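Local coordinates for protein acyl-coenzyme A thioesterase THEM4 (Rhodococcus sp., PDB 2OV9) that probably hydrolyses medium- and long-chain fatty acyl-coenzyme A thioesters, releasing free fatty acid and coenzyme A, at residues B[6-9]-B[10-13]; B[51-54]-B[55-58]. All coordinates share one frame; numbering follows the deposited sequence. Where two conformers were deposited one is given.

Contact 1: residues B[6-9]-B[10-13]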
loop_
_atom_site.group_PDB
_atom_site.type_symbol
_atom_site.label_atom_id
_atom_site.label_comp_id
_atom_site.label_asym_id
_atom_site.label_seq_id
_atom_site.Cartn_x
_atom_site.Cartn_y
_atom_site.Cartn_z
ATOM N N HIS B 6 -4.226 26.829 4.360
ATOM C CA HIS B 6 -3.349 25.765 3.862
ATOM C C HIS B 6 -2.206 26.332 3.014
ATOM O O HIS B 6 -2.430 27.203 2.174
ATOM C CB HIS B 6 -4.149 24.705 3.077
ATOM C CG HIS B 6 -3.297 23.780 2.258
ATOM N ND1 HIS B 6 -2.453 22.847 2.821
ATOM C CD2 HIS B 6 -3.157 23.648 0.917
ATOM C CE1 HIS B 6 -1.820 22.189 1.866
ATOM N NE2 HIS B 6 -2.229 22.656 0.701
ATOM N N PRO B 7 -0.961 25.849 3.245
ATOM C CA PRO B 7 0.202 26.260 2.439
ATOM C C PRO B 7 0.061 25.890 0.967
ATOM O O PRO B 7 -0.302 24.766 0.651
ATOM C CB PRO B 7 1.360 25.451 3.040
ATOM C CG PRO B 7 0.910 25.071 4.403
ATOM C CD PRO B 7 -0.579 24.915 4.324
ATOM N N THR B 8 0.360 26.833 0.078
ATOM C CA THR B 8 0.387 26.588 -1.363
ATOM C C THR B 8 1.643 27.203 -1.943
ATOM O O THR B 8 2.318 27.971 -1.275
ATOM C CB THR B 8 -0.752 27.272 -2.095
ATOM O OG1 THR B 8 -0.528 28.687 -2.050
ATOM C CG2 THR B 8 -2.102 26.939 -1.460
ATOM N N PHE B 9 1.925 26.888 -3.203
ATOM C CA PHE B 9 3.114 27.398 -3.879
ATOM C C PHE B 9 3.155 28.933 -3.947
ATOM O O PHE B 9 4.200 29.506 -4.205
ATOM C CB PHE B 9 3.256 26.766 -5.281
ATOM C CG PHE B 9 2.282 27.294 -6.300
ATOM C CD1 PHE B 9 0.938 26.932 -6.258
ATOM C CD2 PHE B 9 2.716 28.143 -7.318
ATOM C CE1 PHE B 9 0.047 27.405 -7.204
ATOM C CE2 PHE B 9 1.827 28.638 -8.268
ATOM C CZ PHE B 9 0.491 28.273 -8.211
ATOM N N GLU B 10 2.029 29.596 -3.706
ATOM C CA GLU B 10 2.007 31.071 -3.749
ATOM C C GLU B 10 2.210 31.748 -2.395
ATOM O O GLU B 10 2.631 32.921 -2.328
ATOM C CB GLU B 10 0.710 31.564 -4.390
ATOM C CG GLU B 10 0.618 31.204 -5.850
ATOM C CD GLU B 10 -0.747 31.451 -6.439
ATOM O OE1 GLU B 10 -0.806 31.746 -7.651
ATOM O OE2 GLU B 10 -1.756 31.371 -5.698
ATOM N N ASN B 11 1.885 31.047 -1.316
ATOM C CA ASN B 11 1.916 31.680 0.002
ATOM C C ASN B 11 2.987 31.137 0.941
ATOM O O ASN B 11 3.100 31.577 2.067
ATOM C CB ASN B 11 0.523 31.631 0.657
ATOM C CG ASN B 11 0.084 30.225 0.989
ATOM O OD1 ASN B 11 0.916 29.305 1.142
ATOM N ND2 ASN B 11 -1.231 30.038 1.120
ATOM N N SER B 12 3.765 30.171 0.464
ATOM C CA SER B 12 4.779 29.502 1.268
ATOM C C SER B 12 6.082 29.423 0.494
ATOM O O SER B 12 6.047 29.346 -0.731
ATOM C CB SER B 12 4.274 28.105 1.641
ATOM O OG SER B 12 3.214 28.220 2.585
ATOM N N PRO B 13 7.238 29.500 1.191
ATOM C CA PRO B 13 8.522 29.342 0.472
ATOM C C PRO B 13 8.710 27.970 -0.164
ATOM O O PRO B 13 8.175 26.964 0.315
ATOM C CB PRO B 13 9.608 29.551 1.553
ATOM C CG PRO B 13 8.890 29.769 2.846
ATOM C CD PRO B 13 7.406 29.759 2.636
HETATM O O HOH W 1 6.625 28.961 -3.443
#
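Asn-11 folds back onto Thr-8 and His-6 across a type I beta turn, with Phe-9 and Glu-10 at its corners and Asn-11 N bonded to Thr-8 O at 3.1 Å. The same chain also makes an ST turn, since Thr-8 OG1 accepts from Glu-10 N at 3.2 Å. The Asn-11 side chain shows how an amide can lock such a loop. Its CB lies 4.1 Å from Thr-8 OG1. From there CG turns back over the turn, set between the backbone N and the carbonyl carbon (chi1 66°), and comes closer to that hydroxyl. At the tip the two branches divide the work. OD1 takes an almost straight bond from Thr-8 N at 2.7 Å, arriving above the carbonyl plane, and a second from Ser-12 OG at 2.9 Å on the opposite face. ND2 donates in its own amide plane to His-6 O at 3.3 Å, with an N-H...O angle of 172°. Three bonds thus fix the rotation of the amide. At the corner, Glu-10 CG sits over one face of the Phe-9 ring, 3.8 Å from its centroid, in a CH-pi contact, and the carboxylate stacks at 28° to the ring plane. Phe-9 also touches Trp-148 of helix 131-148. Putting an alanine here removes the ring, which is likely to leave the Glu-10 chain without its flat support and to remove the ring's share of the contact with Trp-148. A water bridges two carbonyls, donating to both Phe-9 O and Ser-12 O, the latter at 2.8 Å.

Contact 2: residues B[51-54]-B[55-58]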
loop_
_atom_site.group_PDB
_atom_site.type_symbol
_atom_site.label_atom_id
_atom_site.label_comp_id
_atom_site.label_asym_id
_atom_site.label_seq_id
_atom_site.Cartn_x
_atom_site.Cartn_y
_atom_site.Cartn_z
ATOM N N LEU B 51 8.778 -17.766 18.048
ATOM C CA LEU B 51 7.707 -16.987 17.449
ATOM C C LEU B 51 6.375 -17.179 18.171
ATOM O O LEU B 51 5.499 -16.327 18.075
ATOM C CB LEU B 51 7.551 -17.288 15.941
ATOM C CG LEU B 51 8.653 -16.748 15.017
ATOM C CD1 LEU B 51 8.526 -17.368 13.620
ATOM C CD2 LEU B 51 8.553 -15.231 14.899
ATOM N N GLU B 52 6.215 -18.285 18.884
ATOM C CA GLU B 52 5.025 -18.472 19.707
ATOM C C GLU B 52 4.904 -17.383 20.797
ATOM O O GLU B 52 3.864 -16.725 20.937
ATOM C CB GLU B 52 5.019 -19.874 20.319
ATOM C CG GLU B 52 3.853 -20.121 21.262
ATOM C CD GLU B 52 3.952 -21.439 21.990
ATOM O OE1 GLU B 52 4.925 -22.204 21.766
ATOM O OE2 GLU B 52 3.042 -21.704 22.801
ATOM N N ARG B 53 5.961 -17.193 21.574
ATOM C CA ARG B 53 5.976 -16.161 22.602
ATOM C C ARG B 53 5.939 -14.757 21.963
ATOM O O ARG B 53 5.231 -13.872 22.443
ATOM C CB ARG B 53 7.192 -16.345 23.538
ATOM C CG ARG B 53 7.370 -15.247 24.618
ATOM C CD ARG B 53 6.208 -15.196 25.574
ATOM N NE ARG B 53 6.149 -13.904 26.250
ATOM C CZ ARG B 53 5.053 -13.373 26.784
ATOM N NH1 ARG B 53 3.882 -14.022 26.744
ATOM N NH2 ARG B 53 5.133 -12.188 27.376
ATOM N N VAL B 54 6.659 -14.563 20.863
ATOM C CA VAL B 54 6.653 -13.250 20.172
ATOM C C VAL B 54 5.216 -12.850 19.782
ATOM O O VAL B 54 4.800 -11.696 19.998
ATOM C CB VAL B 54 7.608 -13.255 18.959
ATOM C CG1 VAL B 54 7.386 -12.044 18.017
ATOM C CG2 VAL B 54 9.060 -13.305 19.447
ATOM N N ALA B 55 4.446 -13.801 19.259
ATOM C CA ALA B 55 3.022 -13.526 18.945
ATOM C C ALA B 55 2.220 -13.134 20.203
ATOM O O ALA B 55 1.392 -12.209 20.183
ATOM C CB ALA B 55 2.399 -14.695 18.244
ATOM N N GLU B 56 2.463 -13.823 21.314
ATOM C CA GLU B 56 1.821 -13.447 22.570
ATOM C C GLU B 56 2.175 -12.010 22.980
ATOM O O GLU B 56 1.299 -11.233 23.344
ATOM C CB GLU B 56 2.178 -14.442 23.658
ATOM C CG GLU B 56 1.680 -15.858 23.399
ATOM C CD GLU B 56 2.099 -16.827 24.486
ATOM O OE1 GLU B 56 3.032 -16.496 25.243
ATOM O OE2 GLU B 56 1.495 -17.920 24.606
ATOM N N GLU B 57 3.452 -11.654 22.884
ATOM C CA GLU B 57 3.944 -10.310 23.208
ATOM C C GLU B 57 3.281 -9.243 22.351
ATOM O O GLU B 57 2.858 -8.186 22.846
ATOM C CB GLU B 57 5.431 -10.224 22.931
ATOM C CG GLU B 57 6.316 -10.947 23.891
ATOM C CD GLU B 57 7.759 -10.626 23.622
ATOM O OE1 GLU B 57 8.147 -9.450 23.833
ATOM O OE2 GLU B 57 8.486 -11.549 23.184
ATOM N N LEU B 58 3.210 -9.514 21.054
ATOM C CA LEU B 58 2.647 -8.552 20.106
ATOM C C LEU B 58 1.168 -8.368 20.374
ATOM O O LEU B 58 0.689 -7.232 20.423
ATOM C CB LEU B 58 2.875 -8.982 18.661
ATOM C CG LEU B 58 4.315 -8.762 18.161
ATOM C CD1 LEU B 58 4.517 -9.520 16.866
ATOM C CD2 LEU B 58 4.568 -7.267 17.966
#
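Leu-51 to Val-54 and Ala-55 to Leu-58 are successive turns of one alpha helix, joined by four i to i+4 backbone bonds such as Glu-57 N to Arg-53 O at 2.9 Å. Side chains on such a ladder meet their neighbours three and four places on, and Arg-53 uses both spacings at once. Its CG lies anti to the backbone N (chi1 176°), and a bend at chi2 (62°) carries the guanidinium along the helix surface over the next turn. NH1 then reaches Glu-56 OE1 at 3.0 Å, forming a salt bridge three residues on. The oxygen lies at the edge of the guanidinium, near its plane, while the arginine meets it on the anti side; the two planes stand 77° apart, so this is a single-pronged grip rather than a paired one. Lower on the chain, Arg-53 CD passes 3.4 Å from the same oxygen. In the conformer given, Glu-57 CG lies over one face of the guanidinium, 3.8 Å from Arg-53 NE. In that conformer OE2 of Glu-57 stays 4.5 Å from Arg-53 NE and well out of the plane, so it may contribute charge but receives no N-H. Glu-52 OE2 and Glu-56 OE2 lie equally far apart, and their mutual repulsion is probably eased by Arg-53. Around the helix from these charges, Val-54 and Leu-58 run side by side, CG1 to CD1 4.0 Å. That apolar side belongs to the dimer interface: Leu-51 packs on Leu-65 and Val-54 on Ile-61, both on helix 51-67 of the second subunit, while Leu-58 meets Ala-33 on that subunit's helix 26-43.

How the contacts relate
The two contacts illustrate local order at two distant points of one chain. Contact 1 is a turn in the loop before strand 16-17, resting against the end of helix 131-148, the long helix of the hot-dog fold; contact 2 lies in the N-terminal helical region and faces the second subunit. Their centres are 47 Å apart, their nearest atoms about 34 Å, and they lie on opposite sides of the chain's centre. Along the sequence one closes before the other opens. Contact 1 is fastened chiefly by side-chain to backbone bonds, whereas contact 2 adds side-chain pairs to a regular helical ladder. Neither contact contains a bound ligand.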